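Beta-lactamase-like protein (Koribacter versatilis, PDB 6B9V) cleaves reactive FAD photoproducts as a metal-dependent diphosphatase of the PhnP family, built on the metallo-beta-lactamase fold. Local coordinates at residues M43-V51 and E147-P155; L176-D184 and P207-I218. One frame throughout, in Å; residues are numbered along the deposited sequence.

Contact 1 (M43-V51 and E147-P155)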
ATOM      1  N   MET A  43      -2.269   1.021  16.765  1.00 14.76           N
ATOM      2  CA  MET A  43      -2.795  -0.195  17.372  1.00 17.14           C
ATOM      3  C   MET A  43      -2.754  -0.106  18.889  1.00 14.34           C
ATOM      4  O   MET A  43      -1.968   0.642  19.462  1.00 18.74           O
ATOM      5  CB  MET A  43      -2.022  -1.425  16.889  1.00 15.58           C
ATOM      6  CG  MET A  43      -0.547  -1.381  17.188  1.00 14.96           C
ATOM      7  SD  MET A  43       0.205  -2.987  16.794  1.00 23.10           S
ATOM      8  CE  MET A  43       1.818  -2.846  17.552  1.00 18.07           C
ATOM      9  N   VAL A  44      -3.627  -0.880  19.524  1.00 12.37           N
ATOM     10  CA  VAL A  44      -3.782  -0.893  20.963  1.00 16.49           C
ATOM     11  C   VAL A  44      -3.638  -2.322  21.445  1.00 18.80           C
ATOM     12  O   VAL A  44      -4.351  -3.206  20.978  1.00 18.69           O
ATOM     13  CB  VAL A  44      -5.161  -0.341  21.395  1.00 22.77           C
ATOM     14  CG1 VAL A  44      -5.274  -0.321  22.908  1.00 25.08           C
ATOM     15  CG2 VAL A  44      -5.405   1.055  20.805  1.00 26.34           C
ATOM     16  N   GLN A  45      -2.717  -2.555  22.370  1.00 16.98           N
ATOM     17  CA  GLN A  45      -2.474  -3.899  22.878  1.00 20.45           C
ATOM     18  C   GLN A  45      -2.815  -3.994  24.349  1.00 23.68           C
ATOM     19  O   GLN A  45      -2.430  -3.130  25.142  1.00 24.43           O
ATOM     20  CB  GLN A  45      -1.017  -4.307  22.655  1.00 20.13           C
ATOM     21  CG  GLN A  45      -0.714  -4.592  21.217  1.00 17.02           C
ATOM     22  CD  GLN A  45       0.762  -4.672  20.945  1.00 24.51           C
ATOM     23  OE1 GLN A  45       1.497  -3.732  21.217  1.00 23.10           O
ATOM     24  NE2 GLN A  45       1.208  -5.809  20.419  1.00 24.44           N
ATOM     25  N   TYR A  46      -3.547  -5.042  24.709  1.00 18.51           N
ATOM     26  CA  TYR A  46      -3.927  -5.238  26.108  1.00 22.57           C
ATOM     27  C   TYR A  46      -4.398  -6.656  26.322  1.00 20.83           C
ATOM     28  O   TYR A  46      -5.120  -7.195  25.488  1.00 21.58           O
ATOM     29  CB  TYR A  46      -5.029  -4.259  26.530  1.00 22.26           C
ATOM     30  CG  TYR A  46      -6.289  -4.357  25.700  1.00 20.14           C
ATOM     31  CD1 TYR A  46      -7.342  -5.175  26.089  1.00 24.52           C
ATOM     32  CD2 TYR A  46      -6.422  -3.627  24.521  1.00 20.02           C
ATOM     33  CE1 TYR A  46      -8.493  -5.265  25.330  1.00 24.65           C
ATOM     34  CE2 TYR A  46      -7.572  -3.709  23.753  1.00 21.66           C
ATOM     35  CZ  TYR A  46      -8.604  -4.534  24.167  1.00 22.72           C
ATOM     36  OH  TYR A  46      -9.749  -4.614  23.414  1.00 26.13           O
ATOM     37  N   ASP A  47      -3.971  -7.250  27.431  1.00 23.15           N
ATOM     38  CA  ASP A  47      -4.412  -8.582  27.846  1.00 25.28           C
ATOM     39  C   ASP A  47      -4.202  -9.611  26.744  1.00 29.23           C
ATOM     40  O   ASP A  47      -5.029 -10.502  26.554  1.00 28.48           O
ATOM     41  CB  ASP A  47      -5.885  -8.538  28.266  1.00 31.70           C
ATOM     42  CG  ASP A  47      -6.301  -9.740  29.106  1.00 38.30           C
ATOM     43  OD1 ASP A  47      -5.462 -10.260  29.870  1.00 35.88           O
ATOM     44  OD2 ASP A  47      -7.474 -10.161  29.005  1.00 35.25           O
ATOM     45  N   GLY A  48      -3.100  -9.480  26.006  1.00 25.59           N
ATOM     46  CA  GLY A  48      -2.773 -10.441  24.959  1.00 24.56           C
ATOM     47  C   GLY A  48      -3.538 -10.232  23.662  1.00 25.02           C
ATOM     48  O   GLY A  48      -3.445 -11.036  22.739  1.00 27.78           O
ATOM     49  N   LYS A  49      -4.291  -9.136  23.595  1.00 19.69           N
ATOM     50  CA  LYS A  49      -5.106  -8.791  22.433  1.00 18.27           C
ATOM     51  C   LYS A  49      -4.498  -7.602  21.688  1.00 20.39           C
ATOM     52  O   LYS A  49      -3.769  -6.787  22.277  1.00 22.52           O
ATOM     53  CB  LYS A  49      -6.553  -8.447  22.853  1.00 20.54           C
ATOM     54  CG  LYS A  49      -7.281  -9.518  23.640  1.00 31.84           C
ATOM     55  CD  LYS A  49      -7.517 -10.771  22.809  1.00 35.37           C
ATOM     56  CE  LYS A  49      -8.312 -11.805  23.600  1.00 40.07           C
ATOM     57  NZ  LYS A  49      -7.646 -12.116  24.885  1.00 37.63           N
ATOM     58  N   LEU A  50      -4.823  -7.505  20.400  1.00 17.18           N
ATOM     59  CA  LEU A  50      -4.381  -6.408  19.545  1.00 18.05           C
ATOM     60  C   LEU A  50      -5.565  -5.850  18.751  1.00 21.13           C
ATOM     61  O   LEU A  50      -6.211  -6.571  17.985  1.00 18.42           O
ATOM     62  CB  LEU A  50      -3.268  -6.883  18.600  1.00 17.70           C
ATOM     63  CG  LEU A  50      -2.448  -5.877  17.773  1.00 16.92           C
ATOM     64  CD1 LEU A  50      -1.185  -6.555  17.241  1.00 18.78           C
ATOM     65  CD2 LEU A  50      -3.251  -5.299  16.610  1.00 17.25           C
ATOM     66  N   VAL A  51      -5.830  -4.559  18.929  1.00 18.31           N
ATOM     67  CA  VAL A  51      -6.921  -3.885  18.234  1.00 14.09           C
ATOM     68  C   VAL A  51      -6.338  -2.831  17.311  1.00 17.29           C
ATOM     69  O   VAL A  51      -5.555  -1.994  17.735  1.00 19.61           O
ATOM     70  CB  VAL A  51      -7.917  -3.254  19.223  1.00 16.67           C
ATOM     71  CG1 VAL A  51      -8.976  -2.443  18.483  1.00 18.57           C
ATOM     72  CG2 VAL A  51      -8.575  -4.362  20.078  1.00 22.46           C
ATOM     73  N   GLU A 147     -17.784  -3.231  22.596  1.00 26.70           N
ATOM     74  CA  GLU A 147     -17.224  -4.134  23.591  1.00 31.55           C
ATOM     75  C   GLU A 147     -16.179  -5.050  22.964  1.00 29.01           C
ATOM     76  O   GLU A 147     -16.515  -5.956  22.206  1.00 32.26           O
ATOM     77  CB  GLU A 147     -18.342  -4.956  24.235  1.00 45.44           C
ATOM     78  CG  GLU A 147     -19.497  -4.116  24.758  1.00 58.83           C
ATOM     79  CD  GLU A 147     -19.194  -3.461  26.095  1.00 75.04           C
ATOM     80  OE1 GLU A 147     -18.147  -3.790  26.694  1.00 81.88           O
ATOM     81  OE2 GLU A 147     -20.007  -2.624  26.552  1.00 77.56           O
ATOM     82  N   LEU A 148     -14.908  -4.792  23.260  1.00 24.03           N
ATOM     83  CA  LEU A 148     -13.821  -5.575  22.695  1.00 26.52           C
ATOM     84  C   LEU A 148     -12.977  -6.233  23.775  1.00 26.77           C
ATOM     85  O   LEU A 148     -12.157  -5.580  24.432  1.00 27.74           O
ATOM     86  CB  LEU A 148     -12.935  -4.696  21.811  1.00 26.15           C
ATOM     87  CG  LEU A 148     -13.582  -4.121  20.551  1.00 27.71           C
ATOM     88  CD1 LEU A 148     -12.577  -3.279  19.739  1.00 23.85           C
ATOM     89  CD2 LEU A 148     -14.168  -5.234  19.699  1.00 25.46           C
ATOM     90  N   PHE A 149     -13.193  -7.529  23.953  1.00 24.90           N
ATOM     91  CA  PHE A 149     -12.400  -8.340  24.869  1.00 31.01           C
ATOM     92  C   PHE A 149     -12.299  -7.739  26.268  1.00 31.47           C
ATOM     93  O   PHE A 149     -11.233  -7.730  26.870  1.00 30.94           O
ATOM     94  CB  PHE A 149     -11.012  -8.556  24.267  1.00 28.50           C
ATOM     95  CG  PHE A 149     -11.055  -8.875  22.809  1.00 30.68           C
ATOM     96  CD1 PHE A 149     -11.452 -10.129  22.373  1.00 32.24           C
ATOM     97  CD2 PHE A 149     -10.734  -7.913  21.866  1.00 29.34           C
ATOM     98  CE1 PHE A 149     -11.512 -10.419  21.026  1.00 32.89           C
ATOM     99  CE2 PHE A 149     -10.790  -8.200  20.522  1.00 30.33           C
ATOM    100  CZ  PHE A 149     -11.185  -9.457  20.102  1.00 31.31           C
ATOM    101  N   GLY A 150     -13.419  -7.237  26.778  1.00 29.68           N
ATOM    102  CA  GLY A 150     -13.456  -6.673  28.114  1.00 30.20           C
ATOM    103  C   GLY A 150     -13.325  -5.156  28.151  1.00 34.11           C
ATOM    104  O   GLY A 150     -13.675  -4.527  29.141  1.00 32.03           O
ATOM    105  N   ALA A 151     -12.823  -4.556  27.079  1.00 29.04           N
ATOM    106  CA  ALA A 151     -12.624  -3.109  27.077  1.00 31.75           C
ATOM    107  C   ALA A 151     -13.745  -2.414  26.314  1.00 33.14           C
ATOM    108  O   ALA A 151     -14.357  -3.007  25.433  1.00 36.80           O
ATOM    109  CB  ALA A 151     -11.283  -2.761  26.481  1.00 31.76           C
ATOM    110  N   LYS A 152     -14.027  -1.163  26.657  1.00 29.94           N
ATOM    111  CA  LYS A 152     -15.015  -0.406  25.895  1.00 27.87           C
ATOM    112  C   LYS A 152     -14.346   0.646  25.016  1.00 25.51           C
ATOM    113  O   LYS A 152     -13.575   1.473  25.496  1.00 24.28           O
ATOM    114  CB  LYS A 152     -16.041   0.241  26.826  1.00 28.34           C
ATOM    115  CG  LYS A 152     -16.926  -0.774  27.528  1.00 31.46           C
ATOM    116  CD  LYS A 152     -18.240  -0.170  27.999  1.00 43.27           C
ATOM    117  CE  LYS A 152     -18.005   0.966  28.980  1.00 58.43           C
ATOM    118  NZ  LYS A 152     -17.379   0.482  30.243  1.00 68.00           N
ATOM    119  N   PHE A 153     -14.633   0.580  23.718  1.00 25.12           N
ATOM    120  CA  PHE A 153     -14.212   1.598  22.766  1.00 21.85           C
ATOM    121  C   PHE A 153     -15.408   2.485  22.438  1.00 25.33           C
ATOM    122  O   PHE A 153     -16.357   2.052  21.796  1.00 28.15           O
ATOM    123  CB  PHE A 153     -13.652   0.957  21.491  1.00 23.37           C
ATOM    124  CG  PHE A 153     -12.242   0.462  21.629  1.00 24.69           C
ATOM    125  CD1 PHE A 153     -11.947  -0.623  22.435  1.00 25.71           C
ATOM    126  CD2 PHE A 153     -11.212   1.068  20.924  1.00 24.13           C
ATOM    127  CE1 PHE A 153     -10.635  -1.083  22.551  1.00 25.44           C
ATOM    128  CE2 PHE A 153      -9.903   0.618  21.043  1.00 23.04           C
ATOM    129  CZ  PHE A 153      -9.618  -0.460  21.858  1.00 26.55           C
ATOM    130  N   ILE A 154     -15.365   3.726  22.893  1.00 22.19           N
ATOM    131  CA  ILE A 154     -16.498   4.639  22.763  1.00 23.13           C
ATOM    132  C   ILE A 154     -16.338   5.465  21.495  1.00 18.46           C
ATOM    133  O   ILE A 154     -15.344   6.159  21.347  1.00 22.47           O
ATOM    134  CB  ILE A 154     -16.593   5.574  23.988  1.00 19.11           C
ATOM    135  CG1 ILE A 154     -16.524   4.752  25.280  1.00 26.75           C
ATOM    136  CG2 ILE A 154     -17.868   6.406  23.933  1.00 24.14           C
ATOM    137  CD1 ILE A 154     -16.152   5.563  26.492  1.00 33.23           C
ATOM    138  N   PRO A 155     -17.306   5.380  20.573  1.00 19.99           N
ATOM    139  CA  PRO A 155     -17.250   6.233  19.379  1.00 17.65           C
ATOM    140  C   PRO A 155     -17.480   7.694  19.762  1.00 20.56           C
ATOM    141  O   PRO A 155     -18.385   8.003  20.543  1.00 24.66           O
ATOM    142  CB  PRO A 155     -18.395   5.705  18.499  1.00 23.87           C
ATOM    143  CG  PRO A 155     -18.761   4.352  19.089  1.00 29.31           C
ATOM    144  CD  PRO A 155     -18.479   4.488  20.557  1.00 26.81           C
TER
HETATM  145  O   HOH W   1      -9.179  -9.776  27.128  1.00 43.19           O

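Contact 2 (L176-D184 and P207-I218). With MN (manganese (II) ion), chain D; MN (manganese (II) ion), chain C; PO4 (phosphate ion), chain E.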
ATOM      1  N   LEU A 176      -8.363  10.718  17.727  1.00 13.42           N
ATOM      2  CA  LEU A 176      -9.239  11.497  16.851  1.00 15.02           C
ATOM      3  C   LEU A 176      -8.477  12.023  15.650  1.00 20.88           C
ATOM      4  O   LEU A 176      -7.671  12.937  15.784  1.00 25.66           O
ATOM      5  CB  LEU A 176      -9.844  12.697  17.585  1.00 20.15           C
ATOM      6  CG  LEU A 176     -11.112  12.496  18.411  1.00 18.90           C
ATOM      7  CD1 LEU A 176     -10.842  11.659  19.626  1.00 26.11           C
ATOM      8  CD2 LEU A 176     -11.641  13.873  18.800  1.00 32.27           C
ATOM      9  N   THR A 177      -8.749  11.488  14.477  1.00 16.04           N
ATOM     10  CA  THR A 177      -8.048  11.959  13.284  1.00 16.67           C
ATOM     11  C   THR A 177      -9.058  12.465  12.262  1.00 15.14           C
ATOM     12  O   THR A 177     -10.259  12.210  12.406  1.00 15.70           O
ATOM     13  CB  THR A 177      -7.169  10.842  12.675  1.00 20.87           C
ATOM     14  OG1 THR A 177      -6.421  11.375  11.574  1.00 18.45           O
ATOM     15  CG2 THR A 177      -8.029   9.658  12.207  1.00 14.22           C
ATOM     16  N   ASP A 178      -8.575  13.191  11.246  1.00 11.90           N
ATOM     17  CA  ASP A 178      -9.420  13.638  10.134  1.00 16.39           C
ATOM     18  C   ASP A 178     -10.650  14.415  10.603  1.00 21.49           C
ATOM     19  O   ASP A 178     -11.792  14.045  10.303  1.00 18.24           O
ATOM     20  CB  ASP A 178      -9.870  12.448   9.276  1.00 15.58           C
ATOM     21  CG  ASP A 178      -8.712  11.786   8.517  1.00 15.04           C
ATOM     22  OD1 ASP A 178      -8.668  11.872   7.269  1.00 15.71           O
ATOM     23  OD2 ASP A 178      -7.858  11.190   9.180  1.00 16.09           O
ATOM     24  N   PHE A 179     -10.439  15.484  11.354  1.00 15.53           N
ATOM     25  CA  PHE A 179     -11.567  16.349  11.677  1.00 17.07           C
ATOM     26  C   PHE A 179     -11.204  17.780  11.385  1.00 15.31           C
ATOM     27  O   PHE A 179     -10.022  18.165  11.479  1.00 15.18           O
ATOM     28  CB  PHE A 179     -12.000  16.217  13.149  1.00 16.86           C
ATOM     29  CG  PHE A 179     -10.973  16.711  14.134  1.00 16.84           C
ATOM     30  CD1 PHE A 179     -10.907  18.057  14.483  1.00 17.65           C
ATOM     31  CD2 PHE A 179     -10.080  15.826  14.722  1.00 21.60           C
ATOM     32  CE1 PHE A 179      -9.948  18.515  15.383  1.00 16.62           C
ATOM     33  CE2 PHE A 179      -9.127  16.270  15.636  1.00 18.41           C
ATOM     34  CZ  PHE A 179      -9.049  17.621  15.953  1.00 16.13           C
ATOM     35  N   SER A 180     -12.229  18.546  11.040  1.00 17.03           N
ATOM     36  CA  SER A 180     -12.122  19.997  10.960  1.00 22.75           C
ATOM     37  C   SER A 180     -12.767  20.616  12.195  1.00 18.52           C
ATOM     38  O   SER A 180     -12.446  21.739  12.565  1.00 21.62           O
ATOM     39  CB  SER A 180     -12.763  20.525   9.675  1.00 19.89           C
ATOM     40  OG  SER A 180     -14.066  20.001   9.461  1.00 22.17           O
ATOM     41  N   SER A 181     -13.673  19.891  12.840  1.00 18.53           N
ATOM     42  CA  SER A 181     -14.244  20.393  14.100  1.00 20.43           C
ATOM     43  C   SER A 181     -14.785  19.260  14.969  1.00 22.66           C
ATOM     44  O   SER A 181     -15.031  18.139  14.493  1.00 18.92           O
ATOM     45  CB  SER A 181     -15.346  21.429  13.838  1.00 26.59           C
ATOM     46  OG  SER A 181     -16.480  20.860  13.204  1.00 23.37           O
ATOM     47  N   ILE A 182     -14.929  19.560  16.254  1.00 20.86           N
ATOM     48  CA  ILE A 182     -15.422  18.607  17.229  1.00 21.50           C
ATOM     49  C   ILE A 182     -16.620  19.210  17.941  1.00 24.92           C
ATOM     50  O   ILE A 182     -16.503  20.261  18.592  1.00 23.63           O
ATOM     51  CB  ILE A 182     -14.337  18.226  18.252  1.00 23.30           C
ATOM     52  CG1 ILE A 182     -13.082  17.700  17.544  1.00 21.32           C
ATOM     53  CG2 ILE A 182     -14.869  17.179  19.226  1.00 17.90           C
ATOM     54  CD1 ILE A 182     -11.892  17.505  18.474  1.00 23.36           C
ATOM     55  N   PRO A 183     -17.787  18.561  17.806  1.00 24.76           N
ATOM     56  CA  PRO A 183     -19.028  19.046  18.423  1.00 27.00           C
ATOM     57  C   PRO A 183     -18.888  19.215  19.941  1.00 23.02           C
ATOM     58  O   PRO A 183     -18.063  18.534  20.559  1.00 21.37           O
ATOM     59  CB  PRO A 183     -20.041  17.947  18.092  1.00 27.95           C
ATOM     60  CG  PRO A 183     -19.466  17.239  16.884  1.00 27.19           C
ATOM     61  CD  PRO A 183     -17.981  17.300  17.067  1.00 23.06           C
ATOM     62  N   ASP A 184     -19.674  20.109  20.528  1.00 24.28           N
ATOM     63  CA  ASP A 184     -19.601  20.350  21.977  1.00 31.98           C
ATOM     64  C   ASP A 184     -19.774  19.062  22.783  1.00 25.73           C
ATOM     65  O   ASP A 184     -19.003  18.765  23.724  1.00 28.31           O
ATOM     66  CB  ASP A 184     -20.665  21.372  22.410  1.00 34.33           C
ATOM     67  CG  ASP A 184     -20.406  22.760  21.849  1.00 42.14           C
ATOM     68  OD1 ASP A 184     -19.275  23.021  21.381  1.00 39.14           O
ATOM     69  OD2 ASP A 184     -21.333  23.596  21.884  1.00 49.81           O
ATOM     70  N   PRO A 207     -10.129  22.718   4.391  1.00 21.05           N
ATOM     71  CA  PRO A 207     -11.569  22.451   4.514  1.00 17.55           C
ATOM     72  C   PRO A 207     -11.954  21.230   5.379  1.00 16.90           C
ATOM     73  O   PRO A 207     -13.042  21.242   5.947  1.00 23.74           O
ATOM     74  CB  PRO A 207     -12.003  22.226   3.058  1.00 23.92           C
ATOM     75  CG  PRO A 207     -11.020  23.039   2.256  1.00 27.72           C
ATOM     76  CD  PRO A 207      -9.709  22.848   2.977  1.00 20.33           C
ATOM     77  N   THR A 208     -11.116  20.202   5.478  1.00 17.77           N
ATOM     78  CA  THR A 208     -11.560  18.987   6.167  1.00 17.57           C
ATOM     79  C   THR A 208     -10.638  18.539   7.290  1.00 16.14           C
ATOM     80  O   THR A 208     -10.899  17.514   7.927  1.00 18.77           O
ATOM     81  CB  THR A 208     -11.743  17.798   5.178  1.00 22.51           C
ATOM     82  OG1 THR A 208     -10.499  17.498   4.549  1.00 18.06           O
ATOM     83  CG2 THR A 208     -12.783  18.137   4.103  1.00 17.60           C
ATOM     84  N   HIS A 209      -9.572  19.304   7.546  1.00 15.44           N
ATOM     85  CA  HIS A 209      -8.617  18.940   8.593  1.00 16.66           C
ATOM     86  C   HIS A 209      -8.433  20.115   9.556  1.00 19.08           C
ATOM     87  O   HIS A 209      -9.041  21.165   9.375  1.00 18.39           O
ATOM     88  CB  HIS A 209      -7.274  18.493   7.978  1.00 13.96           C
ATOM     89  CG  HIS A 209      -7.337  17.155   7.305  1.00 15.72           C
ATOM     90  ND1 HIS A 209      -7.118  15.967   7.979  1.00 17.01           N
ATOM     91  CD2 HIS A 209      -7.608  16.801   6.018  1.00 14.66           C
ATOM     92  CE1 HIS A 209      -7.249  14.951   7.147  1.00 19.36           C
ATOM     93  NE2 HIS A 209      -7.541  15.427   5.950  1.00 14.85           N
ATOM     94  N   SER A 210      -7.638  19.921  10.601  1.00 15.51           N
ATOM     95  CA  SER A 210      -7.402  20.968  11.594  1.00 19.89           C
ATOM     96  C   SER A 210      -5.975  21.491  11.453  1.00 19.15           C
ATOM     97  O   SER A 210      -5.075  20.717  11.124  1.00 20.96           O
ATOM     98  CB  SER A 210      -7.635  20.429  13.013  1.00 17.48           C
ATOM     99  OG  SER A 210      -7.481  21.456  13.970  1.00 16.56           O
ATOM    100  N   THR A 211      -5.772  22.787  11.704  1.00 20.28           N
ATOM    101  CA  THR A 211      -4.438  23.375  11.688  1.00 22.91           C
ATOM    102  C   THR A 211      -3.714  23.142  12.998  1.00 19.69           C
ATOM    103  O   THR A 211      -4.329  22.817  14.019  1.00 18.86           O
ATOM    104  CB  THR A 211      -4.468  24.902  11.442  1.00 23.50           C
ATOM    105  OG1 THR A 211      -5.108  25.556  12.550  1.00 16.00           O
ATOM    106  CG2 THR A 211      -5.207  25.219  10.154  1.00 24.65           C
ATOM    107  N   LEU A 212      -2.404  23.336  12.959  1.00 17.39           N
ATOM    108  CA  LEU A 212      -1.578  23.264  14.160  1.00 18.24           C
ATOM    109  C   LEU A 212      -2.141  24.170  15.250  1.00 18.22           C
ATOM    110  O   LEU A 212      -2.304  23.743  16.397  1.00 18.61           O
ATOM    111  CB  LEU A 212      -0.126  23.659  13.836  1.00 21.47           C
ATOM    112  CG  LEU A 212       0.935  23.343  14.892  1.00 26.84           C
ATOM    113  CD1 LEU A 212       1.109  21.832  15.033  1.00 24.47           C
ATOM    114  CD2 LEU A 212       2.259  24.001  14.523  1.00 26.10           C
ATOM    115  N   ASP A 213      -2.451  25.416  14.891  1.00 20.95           N
ATOM    116  CA  ASP A 213      -2.900  26.389  15.884  1.00 20.70           C
ATOM    117  C   ASP A 213      -4.253  25.981  16.458  1.00 19.89           C
ATOM    118  O   ASP A 213      -4.497  26.071  17.673  1.00 19.78           O
ATOM    119  CB  ASP A 213      -2.974  27.793  15.267  1.00 24.21           C
ATOM    120  CG  ASP A 213      -3.313  28.861  16.285  1.00 42.95           C
ATOM    121  OD1 ASP A 213      -2.395  29.298  17.013  1.00 51.64           O
ATOM    122  OD2 ASP A 213      -4.494  29.267  16.355  1.00 42.97           O
ATOM    123  N   ASN A 214      -5.136  25.520  15.578  1.00 17.59           N
ATOM    124  CA  ASN A 214      -6.467  25.113  16.010  1.00 22.26           C
ATOM    125  C   ASN A 214      -6.417  23.926  16.961  1.00 19.68           C
ATOM    126  O   ASN A 214      -7.132  23.873  17.972  1.00 17.77           O
ATOM    127  CB  ASN A 214      -7.346  24.770  14.807  1.00 23.32           C
ATOM    128  CG  ASN A 214      -8.801  24.586  15.198  1.00 20.15           C
ATOM    129  OD1 ASN A 214      -9.411  25.491  15.758  1.00 22.44           O
ATOM    130  ND2 ASN A 214      -9.358  23.412  14.918  1.00 18.93           N
ATOM    131  N   SER A 215      -5.544  22.978  16.643  1.00 16.02           N
ATOM    132  CA  SER A 215      -5.447  21.762  17.433  1.00 18.94           C
ATOM    133  C   SER A 215      -4.733  22.029  18.745  1.00 17.30           C
ATOM    134  O   SER A 215      -5.020  21.385  19.746  1.00 14.86           O
ATOM    135  CB  SER A 215      -4.757  20.666  16.626  1.00 20.76           C
ATOM    136  OG  SER A 215      -5.672  20.198  15.642  1.00 23.33           O
ATOM    137  N   VAL A 216      -3.827  23.001  18.755  1.00 15.84           N
ATOM    138  CA  VAL A 216      -3.288  23.476  20.031  1.00 19.32           C
ATOM    139  C   VAL A 216      -4.395  24.092  20.913  1.00 19.79           C
ATOM    140  O   VAL A 216      -4.448  23.828  22.124  1.00 18.56           O
ATOM    141  CB  VAL A 216      -2.149  24.493  19.822  1.00 16.75           C
ATOM    142  CG1 VAL A 216      -1.849  25.235  21.118  1.00 24.21           C
ATOM    143  CG2 VAL A 216      -0.883  23.783  19.297  1.00 16.45           C
ATOM    144  N   SER A 217      -5.280  24.906  20.329  1.00 20.96           N
ATOM    145  CA  SER A 217      -6.402  25.463  21.105  1.00 27.64           C
ATOM    146  C   SER A 217      -7.326  24.395  21.702  1.00 25.45           C
ATOM    147  O   SER A 217      -7.737  24.473  22.884  1.00 19.84           O
ATOM    148  CB  SER A 217      -7.234  26.407  20.245  1.00 28.90           C
ATOM    149  OG  SER A 217      -6.537  27.612  20.055  1.00 42.87           O
ATOM    150  N   ILE A 218      -7.667  23.415  20.868  1.00 18.52           N
ATOM    151  CA  ILE A 218      -8.455  22.273  21.325  1.00 18.10           C
ATOM    152  C   ILE A 218      -7.722  21.536  22.448  1.00 20.47           C
ATOM    153  O   ILE A 218      -8.313  21.211  23.489  1.00 18.89           O
ATOM    154  CB  ILE A 218      -8.760  21.312  20.146  1.00 21.17           C
ATOM    155  CG1 ILE A 218      -9.724  21.993  19.164  1.00 20.36           C
ATOM    156  CG2 ILE A 218      -9.312  19.970  20.646  1.00 20.25           C
ATOM    157  CD1 ILE A 218      -9.848  21.281  17.802  1.00 19.82           C
TER
HETATM  158 MN    MN D 302     -10.358  11.476   5.603  1.00 16.40          MN
HETATM  159 MN    MN C 301      -7.009  10.786   6.318  1.00 14.95          MN
HETATM  160  P   PO4 E 303      -8.150  12.465   4.026  1.00 44.87           P
HETATM  161  O1  PO4 E 303      -8.405  11.118   4.712  1.00 21.92           O
HETATM  162  O2  PO4 E 303      -6.841  13.053   4.480  1.00 48.72           O
HETATM  163  O3  PO4 E 303      -9.252  13.441   4.371  1.00 33.67           O
HETATM  164  O4  PO4 E 303      -8.079  12.265   2.523  1.00 47.42           O
HETATM  165  O   HOH W   2     -12.358  23.255  15.122  1.00 19.36           O

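Contact 1 (M43-V51 and E147-P155)
Lys-49 and Phe-149, whose CA atoms lie 7.7 Å apart, sit where the ends of two beta hairpins face each other. Type I' turns from Tyr-46 to Lys-49 and from Leu-148 to Ala-151 close these hairpins, one in each of the two sheets. Their strands 43-46 and 151-155 run nearly antiparallel (160°) with axes 11.2 Å apart, a spacing that places them in different layers and requires side chains to fill the interval. Tyr-46 spans the gap. With CG set between the backbone N and the carbonyl carbon (chi1 58°), its OH donates to Leu-148 O at 2.8 Å. The hydroxyl arrives 52° out of the carbonyl plane, on the face opposite that taken by the turn-closing Ala-151 N. The same OH meets the rim of the Phe-149 ring in its plane, 3.8 Å from CD2. Lys-49, bent at its second torsion, lays CD over one face of that ring, 4.2 Å from the centroid and close to the normal, a CH-pi contact. Deeper in, Val-51 CG1 lies 3.9 Å from Leu-148 CD1 and 4.0 Å from Phe-153 CZ, while Phe-153 also stacks on Phe-170. At the outer end a water donates to both Asp-47 OD2 and Phe-149 O. The joint thus grades from apolar packing inside to a solvent-facing rim, with a buried phenol whose hydroxyl is satisfied by a turn-closing carbonyl.

Contact 2 (L176-D184 and P207-I218)
His-209 comes up to Asp-178 at the two-manganese centre, its CE1 3.4 Å from Asp-178 OD1. Its CB points away from segment 176-184, yet with CG anti to the carbonyl carbon the ring end comes back to Asp-178 and a phosphate, probably from the crystallisation liquor. NE2 donates to phosphate O2 at 2.9 Å and to O3 at 3.1 Å. Both bonds are bent, with N-H...acceptor angles of 132° and 137°, as expected for one N-H shared by two oxygens; Asp-199 holds ND1. Asp-178 OD1 bridges the manganese ions, 2.4 Å from that of chain D and 2.2 Å from that of chain C. Such a bridging aspartate in a histidine-rich dinuclear site is a hallmark of the metallo-beta-lactamase fold; phosphate O1 also bridges the ions, and His-78, His-80, His-160, Asp-82, His-83 and His-231 supply the remaining protein ligands. The Phe-179 CB also points away from segment 207-218, but chi1 of 66°, with CG between backbone N and carbonyl carbon, accompanies the ring's return: Ile-218 CD1 meets its edge, 3.7 Å from CE1, while Ile-182 CD1 sits over one face. Asn-214 ND2 donates to Ser-210 OG at 2.9 Å, nearly in its amide plane, and to a water that donates to Ser-180 O.

In the fold
Both segments of contact 1 precede those of contact 2 in the chain. Their centres are 25 Å apart, with the middle of the molecule between them, and their nearest atoms stay about 7 Å from each other. Both involve the sheet that holds strands 151-160 and 173-176. Contact 1 joins its outer hairpin, 146-148 with 151-160, to hairpin 41-46/49-53 of the other sheet; contact 2 sets the loop between strand 173-176 and helix 184-187 against the loop and first turns of helix 212-222. Strand 151-160 links them directly: it starts in contact 1, packs Val-158 against Phe-179 and Ile-182, and ends at His-160, a manganese ligand. Interlayer packing and metal site therefore occupy separate regions of one sandwich.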